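Local coordinates for protein acyl-CoA dehydrogenase (Slackia heliotrinireducens, PDB 4RM7) that is of unassigned specific role but has the fold of the acyl-CoA dehydrogenase family, with a beta domain packed between helical domains, at residues A[86-91]-A[207-212]; A[123-128]-A[158-163]; A[200-205]-A[212-217]. All blocks are in the same frame, centred on the assembly; numbering follows the deposited sequence.

Contact 1: residues A[86-91]-A[207-212]; sequences ACLPFQ and QSMLPF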
ATOM      1  N   ALA A  86     -25.968   1.330   6.050  1.00 40.09           N
ATOM      2  CA  ALA A  86     -26.222  -0.076   6.286  1.00 44.01           C
ATOM      3  C   ALA A  86     -26.369  -0.834   4.990  1.00 44.30           C
ATOM      4  O   ALA A  86     -26.560  -0.245   3.926  1.00 48.68           O
ATOM      5  CB  ALA A  86     -27.474  -0.252   7.158  1.00 38.38           C
ATOM      6  N   CYS A  87     -26.259  -2.153   5.096  1.00 45.16           N
ATOM      7  CA  CYS A  87     -26.557  -3.050   3.999  1.00 44.32           C
ATOM      8  C   CYS A  87     -28.045  -3.334   3.982  1.00 50.84           C
ATOM      9  O   CYS A  87     -28.561  -3.940   4.908  1.00 67.46           O
ATOM     10  CB  CYS A  87     -25.770  -4.348   4.140  1.00 43.80           C
ATOM     11  SG  CYS A  87     -25.853  -5.366   2.661  1.00 56.73           S
ATOM     12  N   LEU A  88     -28.735  -2.894   2.937  1.00 47.82           N
ATOM     13  CA  LEU A  88     -30.188  -3.003   2.869  1.00 46.12           C
ATOM     14  C   LEU A  88     -30.605  -4.143   1.931  1.00 45.17           C
ATOM     15  O   LEU A  88     -29.838  -4.542   1.060  1.00 56.36           O
ATOM     16  CB  LEU A  88     -30.775  -1.660   2.416  1.00 41.86           C
ATOM     17  CG  LEU A  88     -30.417  -0.471   3.311  1.00 47.08           C
ATOM     18  CD1 LEU A  88     -30.965   0.806   2.705  1.00 52.74           C
ATOM     19  CD2 LEU A  88     -30.929  -0.654   4.743  1.00 49.90           C
ATOM     20  N   PRO A  89     -31.824  -4.683   2.109  1.00 42.55           N
ATOM     21  CA  PRO A  89     -32.284  -5.843   1.325  1.00 38.03           C
ATOM     22  C   PRO A  89     -32.633  -5.515  -0.122  1.00 43.61           C
ATOM     23  O   PRO A  89     -32.793  -6.428  -0.937  1.00 53.25           O
ATOM     24  CB  PRO A  89     -33.559  -6.301   2.056  1.00 33.80           C
ATOM     25  CG  PRO A  89     -33.672  -5.484   3.275  1.00 37.04           C
ATOM     26  CD  PRO A  89     -32.844  -4.239   3.071  1.00 39.07           C
ATOM     27  N   PHE A  90     -32.767  -4.230  -0.428  1.00 43.34           N
ATOM     28  CA  PHE A  90     -33.328  -3.805  -1.701  1.00 41.98           C
ATOM     29  C   PHE A  90     -32.568  -4.330  -2.895  1.00 41.46           C
ATOM     30  O   PHE A  90     -33.190  -4.868  -3.812  1.00 46.51           O
ATOM     31  CB  PHE A  90     -33.409  -2.281  -1.760  1.00 44.03           C
ATOM     32  CG  PHE A  90     -34.244  -1.706  -0.673  1.00 44.46           C
ATOM     33  CD1 PHE A  90     -35.549  -2.143  -0.489  1.00 45.32           C
ATOM     34  CD2 PHE A  90     -33.717  -0.783   0.215  1.00 48.10           C
ATOM     35  CE1 PHE A  90     -36.337  -1.635   0.543  1.00 41.69           C
ATOM     36  CE2 PHE A  90     -34.493  -0.269   1.247  1.00 49.78           C
ATOM     37  CZ  PHE A  90     -35.805  -0.702   1.414  1.00 50.38           C
ATOM     38  N   GLN A  91     -31.240  -4.193  -2.897  1.00 45.86           N
ATOM     39  CA  GLN A  91     -30.465  -4.640  -4.062  1.00 46.87           C
ATOM     40  C   GLN A  91     -30.620  -6.155  -4.269  1.00 53.61           C
ATOM     41  O   GLN A  91     -30.707  -6.615  -5.406  1.00 65.96           O
ATOM     42  CB  GLN A  91     -28.975  -4.239  -3.965  1.00 38.79           C
ATOM     43  CG  GLN A  91     -28.187  -4.658  -2.732  1.00 43.45           C
ATOM     44  CD  GLN A  91     -28.311  -3.650  -1.594  1.00 57.91           C
ATOM     45  OE1 GLN A  91     -29.319  -2.953  -1.482  1.00 62.85           O
ATOM     46  NE2 GLN A  91     -27.290  -3.581  -0.736  1.00 54.77           N
ATOM     47  N   GLN A 207     -23.417  -7.006   7.897  1.00 67.55           N
ATOM     48  CA  GLN A 207     -24.588  -7.136   7.021  1.00 67.83           C
ATOM     49  C   GLN A 207     -25.708  -7.911   7.685  1.00 68.33           C
ATOM     50  O   GLN A 207     -26.255  -8.834   7.093  1.00 67.41           O
ATOM     51  CB  GLN A 207     -24.205  -7.803   5.699  1.00 68.24           C
ATOM     52  CG  GLN A 207     -23.128  -7.038   4.956  1.00 73.78           C
ATOM     53  CD  GLN A 207     -22.643  -7.761   3.735  1.00 76.83           C
ATOM     54  OE1 GLN A 207     -23.179  -8.814   3.368  1.00 85.33           O
ATOM     55  NE2 GLN A 207     -21.624  -7.207   3.087  1.00 70.02           N
ATOM     56  N   SER A 208     -26.035  -7.509   8.909  1.00 71.45           N
ATOM     57  CA  SER A 208     -27.024  -8.167   9.760  1.00 73.66           C
ATOM     58  C   SER A 208     -28.405  -8.328   9.118  1.00 75.15           C
ATOM     59  O   SER A 208     -29.098  -9.311   9.368  1.00 84.28           O
ATOM     60  CB  SER A 208     -27.156  -7.389  11.067  1.00 81.69           C
ATOM     61  OG  SER A 208     -25.943  -7.439  11.810  1.00 95.46           O
HETATM   62  N   MSE A 209     -28.774  -7.410   8.246  1.00 75.95           N
HETATM   63  CA  MSE A 209     -30.106  -7.385   7.694  1.00 71.92           C
HETATM   64  C   MSE A 209     -30.215  -8.264   6.496  1.00 72.41           C
HETATM   65  O   MSE A 209     -31.261  -8.308   5.836  1.00 80.57           O
HETATM   66  CB  MSE A 209     -30.460  -5.968   7.319  1.00 66.05           C
HETATM   67  CG  MSE A 209     -30.892  -5.239   8.567  1.00 70.71           C
HETATM   68 SE   MSE A 209     -31.458  -3.481   7.965  1.00 90.88          SE
HETATM   69  CE  MSE A 209     -30.368  -2.362   9.134  1.00 75.41           C
ATOM     70  N   LEU A 210     -29.151  -8.968   6.179  1.00 71.92           N
ATOM     71  CA  LEU A 210     -29.186  -9.851   5.045  1.00 75.73           C
ATOM     72  C   LEU A 210     -28.735 -11.214   5.548  1.00 72.45           C
ATOM     73  O   LEU A 210     -27.671 -11.710   5.192  1.00 65.05           O
ATOM     74  CB  LEU A 210     -28.243  -9.313   3.977  1.00 81.33           C
ATOM     75  CG  LEU A 210     -28.434  -9.702   2.517  1.00 92.20           C
ATOM     76  CD1 LEU A 210     -29.808  -9.307   2.012  1.00 94.38           C
ATOM     77  CD2 LEU A 210     -27.347  -9.083   1.657  1.00 91.41           C
ATOM     78  N   PRO A 211     -29.541 -11.829   6.403  1.00 65.40           N
ATOM     79  CA  PRO A 211     -29.177 -13.124   6.980  1.00 65.56           C
ATOM     80  C   PRO A 211     -29.154 -14.219   5.950  1.00 72.31           C
ATOM     81  O   PRO A 211     -30.115 -14.368   5.222  1.00 86.77           O
ATOM     82  CB  PRO A 211     -30.327 -13.401   7.936  1.00 64.08           C
ATOM     83  CG  PRO A 211     -31.466 -12.685   7.344  1.00 63.59           C
ATOM     84  CD  PRO A 211     -30.882 -11.414   6.823  1.00 63.77           C
ATOM     85  N   PHE A 212     -28.073 -14.985   5.921  1.00 70.62           N
ATOM     86  CA  PHE A 212     -27.851 -16.066   4.978  1.00 72.89           C
ATOM     87  C   PHE A 212     -27.952 -17.436   5.640  1.00 67.02           C
ATOM     88  O   PHE A 212     -27.896 -17.532   6.838  1.00 66.15           O
ATOM     89  CB  PHE A 212     -26.440 -15.961   4.419  1.00 81.29           C
ATOM     90  CG  PHE A 212     -26.222 -14.804   3.507  1.00 91.11           C
ATOM     91  CD1 PHE A 212     -24.958 -14.279   3.343  1.00 89.78           C
ATOM     92  CD2 PHE A 212     -27.267 -14.250   2.796  1.00105.06           C
ATOM     93  CE1 PHE A 212     -24.748 -13.201   2.497  1.00 86.56           C
ATOM     94  CE2 PHE A 212     -27.066 -13.184   1.941  1.00111.07           C
ATOM     95  CZ  PHE A 212     -25.805 -12.656   1.798  1.00 98.87           C
TER
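C87 meets Q207 and L210 in a mostly apolar contact between two connecting pieces of chain. Residues 86-91 run from the end of helix 70-84 into helix 90-103. Residues 207-212 lie between strands 197-202 and 212-221.

The CB of C87 rests on Q207 CG at 3.9 Å. The thiol is swung anti to the backbone N (chi1 -169°), which carries SG along the aliphatic part of Q207 and on to L210. There SG lies 4.1 Å from L210 CD2. The other methyl of L210 goes to the proline: CD1 sits 4.3 Å from P89 CA. M209, modelled as selenomethionine, packs against A86 and L88. Its chain is extended at chi2 and bent at chi3. SE lies 4.3 Å from L88 CD2, and the terminal CE is 4.1 Å from A86 CB. L41 from a nearby loop touches both P89 and M209.

The polar groups do not bond across the contact. C87 O lies against M209 CB at 3.7 Å, a plain packing contact. The second segment instead closes on itself. L210 N donates to Q207 O at 3.0 Å in a type I turn from Q207 to L210. This turn presents M209 and L210 to the first segment together. Outside the pair, Q207 N bonds to the carboxylate of D358, and Q207 O also accepts from K204 NZ. Q207 packs on Y346 of the second subunit.

The result is a largely buried interdomain seam. It joins a helix-to-helix connection of the N-terminal helical domain to a hairpin loop of the middle beta domain, as expected of the acyl-CoA dehydrogenase fold.

Contact 2: residues A[123-128]-A[158-163]; sequences SYALAI and MFVNNG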
ATOM      1  N   SER A 123     -41.392 -13.873  -2.023  1.00 68.86           N
ATOM      2  CA  SER A 123     -41.723 -15.085  -1.305  1.00 69.82           C
ATOM      3  C   SER A 123     -40.725 -16.200  -1.556  1.00 73.08           C
ATOM      4  O   SER A 123     -40.941 -17.319  -1.138  1.00 88.82           O
ATOM      5  CB  SER A 123     -43.135 -15.545  -1.647  1.00 71.08           C
ATOM      6  OG  SER A 123     -43.208 -16.027  -2.969  1.00 76.83           O
ATOM      7  N   TYR A 124     -39.650 -15.908  -2.267  1.00 64.25           N
ATOM      8  CA  TYR A 124     -38.658 -16.927  -2.563  1.00 61.26           C
ATOM      9  C   TYR A 124     -37.239 -16.476  -2.274  1.00 61.00           C
ATOM     10  O   TYR A 124     -36.969 -15.298  -2.175  1.00 60.39           O
ATOM     11  CB  TYR A 124     -38.784 -17.399  -4.007  1.00 55.57           C
ATOM     12  CG  TYR A 124     -38.525 -16.339  -5.036  1.00 53.81           C
ATOM     13  CD1 TYR A 124     -37.254 -16.111  -5.511  1.00 55.00           C
ATOM     14  CD2 TYR A 124     -39.555 -15.575  -5.537  1.00 58.32           C
ATOM     15  CE1 TYR A 124     -37.014 -15.143  -6.458  1.00 59.70           C
ATOM     16  CE2 TYR A 124     -39.324 -14.605  -6.485  1.00 62.29           C
ATOM     17  CZ  TYR A 124     -38.051 -14.396  -6.939  1.00 68.40           C
ATOM     18  OH  TYR A 124     -37.815 -13.429  -7.880  1.00 86.01           O
ATOM     19  N   ALA A 125     -36.345 -17.436  -2.100  1.00 57.14           N
ATOM     20  CA  ALA A 125     -34.939 -17.151  -1.891  1.00 49.52           C
ATOM     21  C   ALA A 125     -34.077 -17.885  -2.897  1.00 57.36           C
ATOM     22  O   ALA A 125     -34.301 -19.043  -3.170  1.00 75.32           O
ATOM     23  CB  ALA A 125     -34.529 -17.511  -0.483  1.00 48.96           C
ATOM     24  N   LEU A 126     -33.092 -17.191  -3.443  1.00 53.41           N
ATOM     25  CA  LEU A 126     -32.236 -17.695  -4.500  1.00 51.45           C
ATOM     26  C   LEU A 126     -31.152 -18.610  -3.944  1.00 53.93           C
ATOM     27  O   LEU A 126     -30.406 -18.207  -3.065  1.00 57.66           O
ATOM     28  CB  LEU A 126     -31.616 -16.501  -5.217  1.00 60.68           C
ATOM     29  CG  LEU A 126     -30.788 -16.651  -6.486  1.00 64.22           C
ATOM     30  CD1 LEU A 126     -31.587 -17.332  -7.595  1.00 63.98           C
ATOM     31  CD2 LEU A 126     -30.331 -15.271  -6.924  1.00 63.26           C
ATOM     32  N   ALA A 127     -31.056 -19.839  -4.435  1.00 54.52           N
ATOM     33  CA  ALA A 127     -30.024 -20.745  -3.928  1.00 50.65           C
ATOM     34  C   ALA A 127     -29.140 -21.287  -5.036  1.00 54.96           C
ATOM     35  O   ALA A 127     -29.521 -22.229  -5.726  1.00 60.26           O
ATOM     36  CB  ALA A 127     -30.664 -21.892  -3.162  1.00 50.12           C
ATOM     37  N   ILE A 128     -27.950 -20.711  -5.183  1.00 63.04           N
ATOM     38  CA  ILE A 128     -27.073 -21.018  -6.312  1.00 58.26           C
ATOM     39  C   ILE A 128     -25.656 -21.471  -5.938  1.00 59.12           C
ATOM     40  O   ILE A 128     -25.164 -22.471  -6.459  1.00 61.80           O
ATOM     41  CB  ILE A 128     -26.915 -19.816  -7.217  1.00 64.63           C
ATOM     42  CG1 ILE A 128     -28.255 -19.152  -7.495  1.00 68.63           C
ATOM     43  CG2 ILE A 128     -26.276 -20.235  -8.523  1.00 85.31           C
ATOM     44  CD1 ILE A 128     -28.081 -17.879  -8.309  1.00 78.28           C
HETATM   45  N   MSE A 158     -25.053 -22.629  -0.612  1.00 64.64           N
HETATM   46  CA  MSE A 158     -24.323 -21.842   0.370  1.00 65.30           C
HETATM   47  C   MSE A 158     -24.711 -20.382   0.241  1.00 65.66           C
HETATM   48  O   MSE A 158     -25.118 -19.942  -0.830  1.00 73.62           O
HETATM   49  CB  MSE A 158     -22.826 -22.026   0.152  1.00 74.75           C
HETATM   50  CG  MSE A 158     -21.957 -21.721   1.343  1.00 86.67           C
HETATM   51 SE   MSE A 158     -20.538 -23.047   1.490  1.00178.79          SE
HETATM   52  CE  MSE A 158     -21.675 -24.607   1.775  1.00 73.05           C
ATOM     53  N   PHE A 159     -24.601 -19.641   1.333  1.00 69.64           N
ATOM     54  CA  PHE A 159     -24.858 -18.199   1.319  1.00 63.65           C
ATOM     55  C   PHE A 159     -26.238 -17.870   0.736  1.00 58.94           C
ATOM     56  O   PHE A 159     -26.371 -16.993  -0.107  1.00 61.08           O
ATOM     57  CB  PHE A 159     -23.756 -17.473   0.533  1.00 63.62           C
ATOM     58  CG  PHE A 159     -22.350 -17.881   0.924  1.00 66.60           C
ATOM     59  CD1 PHE A 159     -21.916 -17.768   2.237  1.00 66.79           C
ATOM     60  CD2 PHE A 159     -21.457 -18.363  -0.028  1.00 71.76           C
ATOM     61  CE1 PHE A 159     -20.609 -18.138   2.601  1.00 67.44           C
ATOM     62  CE2 PHE A 159     -20.154 -18.737   0.328  1.00 70.19           C
ATOM     63  CZ  PHE A 159     -19.731 -18.620   1.638  1.00 67.23           C
ATOM     64  N   VAL A 160     -27.260 -18.594   1.175  1.00 55.57           N
ATOM     65  CA  VAL A 160     -28.612 -18.385   0.678  1.00 52.63           C
ATOM     66  C   VAL A 160     -29.290 -17.297   1.480  1.00 59.65           C
ATOM     67  O   VAL A 160     -29.720 -17.536   2.610  1.00 64.30           O
ATOM     68  CB  VAL A 160     -29.454 -19.674   0.763  1.00 53.00           C
ATOM     69  CG1 VAL A 160     -30.867 -19.432   0.252  1.00 50.13           C
ATOM     70  CG2 VAL A 160     -28.772 -20.816  -0.004  1.00 51.95           C
ATOM     71  N   ASN A 161     -29.390 -16.099   0.903  1.00 62.77           N
ATOM     72  CA  ASN A 161     -30.054 -15.002   1.595  1.00 65.45           C
ATOM     73  C   ASN A 161     -31.454 -15.394   1.998  1.00 66.37           C
ATOM     74  O   ASN A 161     -32.244 -15.849   1.172  1.00 65.45           O
ATOM     75  CB  ASN A 161     -30.123 -13.732   0.749  1.00 67.19           C
ATOM     76  CG  ASN A 161     -31.130 -12.727   1.304  1.00 64.22           C
ATOM     77  OD1 ASN A 161     -32.249 -12.616   0.807  1.00 69.78           O
ATOM     78  ND2 ASN A 161     -30.746 -12.024   2.364  1.00 59.65           N
ATOM     79  N   ASN A 162     -31.739 -15.204   3.281  1.00 68.73           N
ATOM     80  CA  ASN A 162     -33.014 -15.605   3.887  1.00 64.75           C
ATOM     81  C   ASN A 162     -33.377 -17.069   3.637  1.00 63.60           C
ATOM     82  O   ASN A 162     -34.556 -17.440   3.602  1.00 61.66           O
ATOM     83  CB  ASN A 162     -34.159 -14.704   3.427  1.00 72.89           C
ATOM     84  CG  ASN A 162     -35.386 -14.808   4.350  1.00 88.08           C
ATOM     85  OD1 ASN A 162     -35.261 -15.074   5.557  1.00 88.33           O
ATOM     86  ND2 ASN A 162     -36.573 -14.624   3.775  1.00 92.64           N
ATOM     87  N   GLY A 163     -32.357 -17.909   3.500  1.00 58.15           N
ATOM     88  CA  GLY A 163     -32.575 -19.323   3.255  1.00 56.66           C
ATOM     89  C   GLY A 163     -33.363 -20.004   4.350  1.00 57.33           C
ATOM     90  O   GLY A 163     -34.132 -20.915   4.093  1.00 71.53           O
TER
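V160 packs its two methyls against three consecutive residues of strand 124-127. CG2 lies 3.8 Å from A127 CB. CG1 meets L126 O at 3.6 Å and A125 CB at 4.2 Å. CG1 stands anti to the backbone N (chi1 179°), and CG2 anti to the carbonyl carbon. The two methyls are thus spread along the strand, CG1 toward A125 and CG2 toward A127. Farther along, A125 CB faces the backbone oxygens of N161 and N162. These are packing contacts, and the two backbones are not paired.

The next layer fixes the valine and the oxygens. V160 to G163 form a type II turn, closed by G163 N donating to V160 O at 2.8 Å. N162 takes the positive phi (53°) expected at the third position of such a turn. Just before V160 the chain bends sharply at F159, so that strand 151-161 changes direction here. V160 also bonds through its backbone to A213 and touches V215 of strand 212-221.

The other segment is held from a different side. A125 and A127 bond through their backbones to strand 168-175, which runs parallel to them. L126 N donates to Q96 OE1 and Y124 OH bonds to Q96 O, both on helix 90-103.

Small side chains on one strand thus receive a branched one from a strand that is not its hydrogen-bonded neighbour. This is side-chain packing within the middle beta domain characteristic of acyl-CoA dehydrogenases.

Contact 3: residues A[200-205]-A[212-217]; sequences YPEQKI and FATVRF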
ATOM      1  N   TYR A 200     -29.324 -24.120   7.672  1.00 54.44           N
ATOM      2  CA  TYR A 200     -28.413 -23.842   8.755  1.00 52.94           C
ATOM      3  C   TYR A 200     -27.990 -22.376   8.690  1.00 54.81           C
ATOM      4  O   TYR A 200     -27.197 -21.984   7.834  1.00 53.33           O
ATOM      5  CB  TYR A 200     -27.212 -24.773   8.679  1.00 51.29           C
ATOM      6  CG  TYR A 200     -27.585 -26.238   8.698  1.00 54.38           C
ATOM      7  CD1 TYR A 200     -27.746 -26.907   9.898  1.00 55.31           C
ATOM      8  CD2 TYR A 200     -27.776 -26.953   7.518  1.00 55.30           C
ATOM      9  CE1 TYR A 200     -28.082 -28.242   9.935  1.00 55.75           C
ATOM     10  CE2 TYR A 200     -28.118 -28.297   7.542  1.00 54.86           C
ATOM     11  CZ  TYR A 200     -28.262 -28.935   8.760  1.00 61.57           C
ATOM     12  OH  TYR A 200     -28.601 -30.268   8.829  1.00 66.69           O
ATOM     13  N   PRO A 201     -28.549 -21.555   9.588  1.00 57.29           N
ATOM     14  CA  PRO A 201     -28.264 -20.121   9.649  1.00 57.05           C
ATOM     15  C   PRO A 201     -26.796 -19.860   9.869  1.00 55.05           C
ATOM     16  O   PRO A 201     -26.206 -20.531  10.698  1.00 57.22           O
ATOM     17  CB  PRO A 201     -29.090 -19.645  10.855  1.00 58.06           C
ATOM     18  CG  PRO A 201     -29.370 -20.875  11.651  1.00 58.29           C
ATOM     19  CD  PRO A 201     -29.495 -21.976  10.636  1.00 56.54           C
ATOM     20  N   GLU A 202     -26.219 -18.918   9.129  1.00 60.89           N
ATOM     21  CA  GLU A 202     -24.824 -18.529   9.325  1.00 69.40           C
ATOM     22  C   GLU A 202     -24.741 -17.082   9.793  1.00 68.01           C
ATOM     23  O   GLU A 202     -25.006 -16.166   9.021  1.00 67.48           O
ATOM     24  CB  GLU A 202     -24.024 -18.699   8.031  1.00 72.14           C
ATOM     25  CG  GLU A 202     -24.099 -20.076   7.384  1.00 80.63           C
ATOM     26  CD  GLU A 202     -23.307 -21.150   8.138  1.00 94.06           C
ATOM     27  OE1 GLU A 202     -22.579 -20.807   9.101  1.00 94.83           O
ATOM     28  OE2 GLU A 202     -23.415 -22.341   7.760  1.00 94.13           O
ATOM     29  N   GLN A 203     -24.382 -16.860  11.048  1.00 70.13           N
ATOM     30  CA  GLN A 203     -24.258 -15.482  11.533  1.00 77.62           C
ATOM     31  C   GLN A 203     -22.944 -14.823  11.074  1.00 74.87           C
ATOM     32  O   GLN A 203     -21.859 -15.248  11.453  1.00 73.22           O
ATOM     33  CB  GLN A 203     -24.374 -15.437  13.061  1.00 86.41           C
ATOM     34  CG  GLN A 203     -23.589 -16.530  13.776  1.00102.76           C
ATOM     35  CD  GLN A 203     -23.374 -16.224  15.250  1.00112.00           C
ATOM     36  OE1 GLN A 203     -23.972 -15.294  15.796  1.00114.97           O
ATOM     37  NE2 GLN A 203     -22.508 -17.001  15.899  1.00111.11           N
ATOM     38  N   LYS A 204     -23.031 -13.770  10.279  1.00 74.81           N
ATOM     39  CA  LYS A 204     -21.839 -13.085   9.818  1.00 72.51           C
ATOM     40  C   LYS A 204     -21.518 -11.905  10.706  1.00 65.29           C
ATOM     41  O   LYS A 204     -22.359 -11.469  11.449  1.00 66.99           O
ATOM     42  CB  LYS A 204     -22.018 -12.607   8.397  1.00 72.72           C
ATOM     43  CG  LYS A 204     -22.846 -13.511   7.533  1.00 70.76           C
ATOM     44  CD  LYS A 204     -24.129 -12.811   7.157  1.00 72.51           C
ATOM     45  CE  LYS A 204     -23.974 -11.985   5.907  1.00 73.80           C
ATOM     46  NZ  LYS A 204     -25.308 -11.518   5.472  1.00 79.55           N
ATOM     47  N   ILE A 205     -20.297 -11.394  10.631  1.00 63.62           N
ATOM     48  CA  ILE A 205     -19.873 -10.304  11.513  1.00 66.94           C
ATOM     49  C   ILE A 205     -20.455  -8.964  11.044  1.00 65.30           C
ATOM     50  O   ILE A 205     -20.448  -7.981  11.785  1.00 66.22           O
ATOM     51  CB  ILE A 205     -18.320 -10.187  11.606  1.00 58.91           C
ATOM     52  CG1 ILE A 205     -17.742  -9.687  10.275  1.00 61.23           C
ATOM     53  CG2 ILE A 205     -17.698 -11.509  12.028  1.00 63.50           C
ATOM     54  CD1 ILE A 205     -16.250  -9.522  10.258  1.00 63.15           C
ATOM     55  N   PHE A 212     -28.073 -14.985   5.921  1.00 70.62           N
ATOM     56  CA  PHE A 212     -27.851 -16.066   4.978  1.00 72.89           C
ATOM     57  C   PHE A 212     -27.952 -17.436   5.640  1.00 67.02           C
ATOM     58  O   PHE A 212     -27.896 -17.532   6.838  1.00 66.15           O
ATOM     59  CB  PHE A 212     -26.440 -15.961   4.419  1.00 81.29           C
ATOM     60  CG  PHE A 212     -26.222 -14.804   3.507  1.00 91.11           C
ATOM     61  CD1 PHE A 212     -24.958 -14.279   3.343  1.00 89.78           C
ATOM     62  CD2 PHE A 212     -27.267 -14.250   2.796  1.00105.06           C
ATOM     63  CE1 PHE A 212     -24.748 -13.201   2.497  1.00 86.56           C
ATOM     64  CE2 PHE A 212     -27.066 -13.184   1.941  1.00111.07           C
ATOM     65  CZ  PHE A 212     -25.805 -12.656   1.798  1.00 98.87           C
ATOM     66  N   ALA A 213     -28.064 -18.497   4.851  1.00 58.36           N
ATOM     67  CA  ALA A 213     -28.038 -19.851   5.389  1.00 55.52           C
ATOM     68  C   ALA A 213     -27.391 -20.790   4.404  1.00 59.68           C
ATOM     69  O   ALA A 213     -27.376 -20.522   3.203  1.00 55.89           O
ATOM     70  CB  ALA A 213     -29.445 -20.340   5.712  1.00 51.00           C
ATOM     71  N   THR A 214     -26.847 -21.883   4.931  1.00 59.02           N
ATOM     72  CA  THR A 214     -26.509 -23.048   4.130  1.00 52.04           C
ATOM     73  C   THR A 214     -27.753 -23.923   4.073  1.00 50.43           C
ATOM     74  O   THR A 214     -28.386 -24.181   5.100  1.00 53.73           O
ATOM     75  CB  THR A 214     -25.323 -23.843   4.722  1.00 56.03           C
ATOM     76  OG1 THR A 214     -24.164 -23.005   4.809  1.00 61.20           O
ATOM     77  CG2 THR A 214     -24.999 -25.047   3.864  1.00 56.14           C
ATOM     78  N   VAL A 215     -28.119 -24.365   2.878  1.00 49.52           N
ATOM     79  CA  VAL A 215     -29.295 -25.206   2.728  1.00 51.40           C
ATOM     80  C   VAL A 215     -28.929 -26.520   2.065  1.00 52.35           C
ATOM     81  O   VAL A 215     -28.401 -26.535   0.954  1.00 54.31           O
ATOM     82  CB  VAL A 215     -30.397 -24.508   1.901  1.00 49.88           C
ATOM     83  CG1 VAL A 215     -31.593 -25.411   1.781  1.00 45.39           C
ATOM     84  CG2 VAL A 215     -30.794 -23.192   2.546  1.00 46.67           C
ATOM     85  N   ARG A 216     -29.214 -27.624   2.744  1.00 50.75           N
ATOM     86  CA  ARG A 216     -28.949 -28.942   2.188  1.00 48.13           C
ATOM     87  C   ARG A 216     -30.243 -29.549   1.668  1.00 51.68           C
ATOM     88  O   ARG A 216     -31.281 -29.517   2.338  1.00 52.99           O
ATOM     89  CB  ARG A 216     -28.317 -29.860   3.239  1.00 54.61           C
ATOM     90  CG  ARG A 216     -27.686 -31.156   2.689  1.00 61.63           C
ATOM     91  CD  ARG A 216     -27.875 -32.346   3.649  1.00 75.10           C
ATOM     92  NE  ARG A 216     -28.070 -31.914   5.037  1.00 89.52           N
ATOM     93  CZ  ARG A 216     -28.569 -32.672   6.018  1.00 93.67           C
ATOM     94  NH1 ARG A 216     -28.935 -33.935   5.803  1.00 88.04           N
ATOM     95  NH2 ARG A 216     -28.701 -32.158   7.233  1.00 96.28           N
ATOM     96  N   PHE A 217     -30.173 -30.099   0.462  1.00 53.44           N
ATOM     97  CA  PHE A 217     -31.270 -30.862  -0.102  1.00 52.45           C
ATOM     98  C   PHE A 217     -30.909 -32.351  -0.044  1.00 57.44           C
ATOM     99  O   PHE A 217     -29.981 -32.812  -0.721  1.00 60.38           O
ATOM    100  CB  PHE A 217     -31.552 -30.401  -1.529  1.00 54.23           C
ATOM    101  CG  PHE A 217     -31.893 -28.942  -1.630  1.00 55.04           C
ATOM    102  CD1 PHE A 217     -33.219 -28.529  -1.728  1.00 48.04           C
ATOM    103  CD2 PHE A 217     -30.884 -27.973  -1.618  1.00 61.78           C
ATOM    104  CE1 PHE A 217     -33.538 -27.172  -1.808  1.00 51.75           C
ATOM    105  CE2 PHE A 217     -31.192 -26.610  -1.695  1.00 59.18           C
ATOM    106  CZ  PHE A 217     -32.525 -26.207  -1.786  1.00 55.88           C
TER
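The F212 ring carries the ammonium of K204 over one face, offset toward the rim. NZ is 3.7 Å from the ring centroid and 21° off the normal, a cation-pi contact. The lysine crosses the ring at about a right angle, and the bends at chi2 and chi3 bring NZ there. The same NZ also bonds to Q207 O. The Y200 ring is met at its edge, in plane, by R216 NH2, with ring and guanidinium planes 14° apart. The modelled bond from NH2 to Y200 OH is very short, so its length is doubtful. R216 also makes a cation-pi contact with Y198.

Strands 197-202 and 212-221, to which the segments belong, form an antiparallel beta hairpin in the middle beta domain. Y200 and T214 form a hydrogen-bonded pair: Y200 N reaches T214 O at 2.7 Å, and T214 N reaches Y200 O at 2.9 Å. P201 and A213 follow as a non-hydrogen-bonded pair.

On the face of Y200 and T214, E202 bends at chi2 so that OE2 accepts from T214 OG1 at 3.1 Å. The hydroxyl comes to the anti side of the carboxylate.

The first segment of contact 1 comes earliest in the chain. Both segments of contact 2 follow before residues 207-212, the second segment of contact 1, are reached. Contact 3 opens at 200-205, just ahead of 207-212, and closes at 212-217. Contacts 1 and 3 share F212. The centres of contact 1 and contact 2 lie about 13 Å apart. Those of contact 1 and contact 3 are about 14 Å apart, and those of contact 2 and contact 3 about 9 Å. Contacts 2 and 3 belong to one sheet, where strands 151-161 and 212-221 are neighbours. A probable hydrogen bond between P211 O and N162 N ties contact 1 to contact 2. The hairpin thus links sheet, N-terminal helical domain and second subunit.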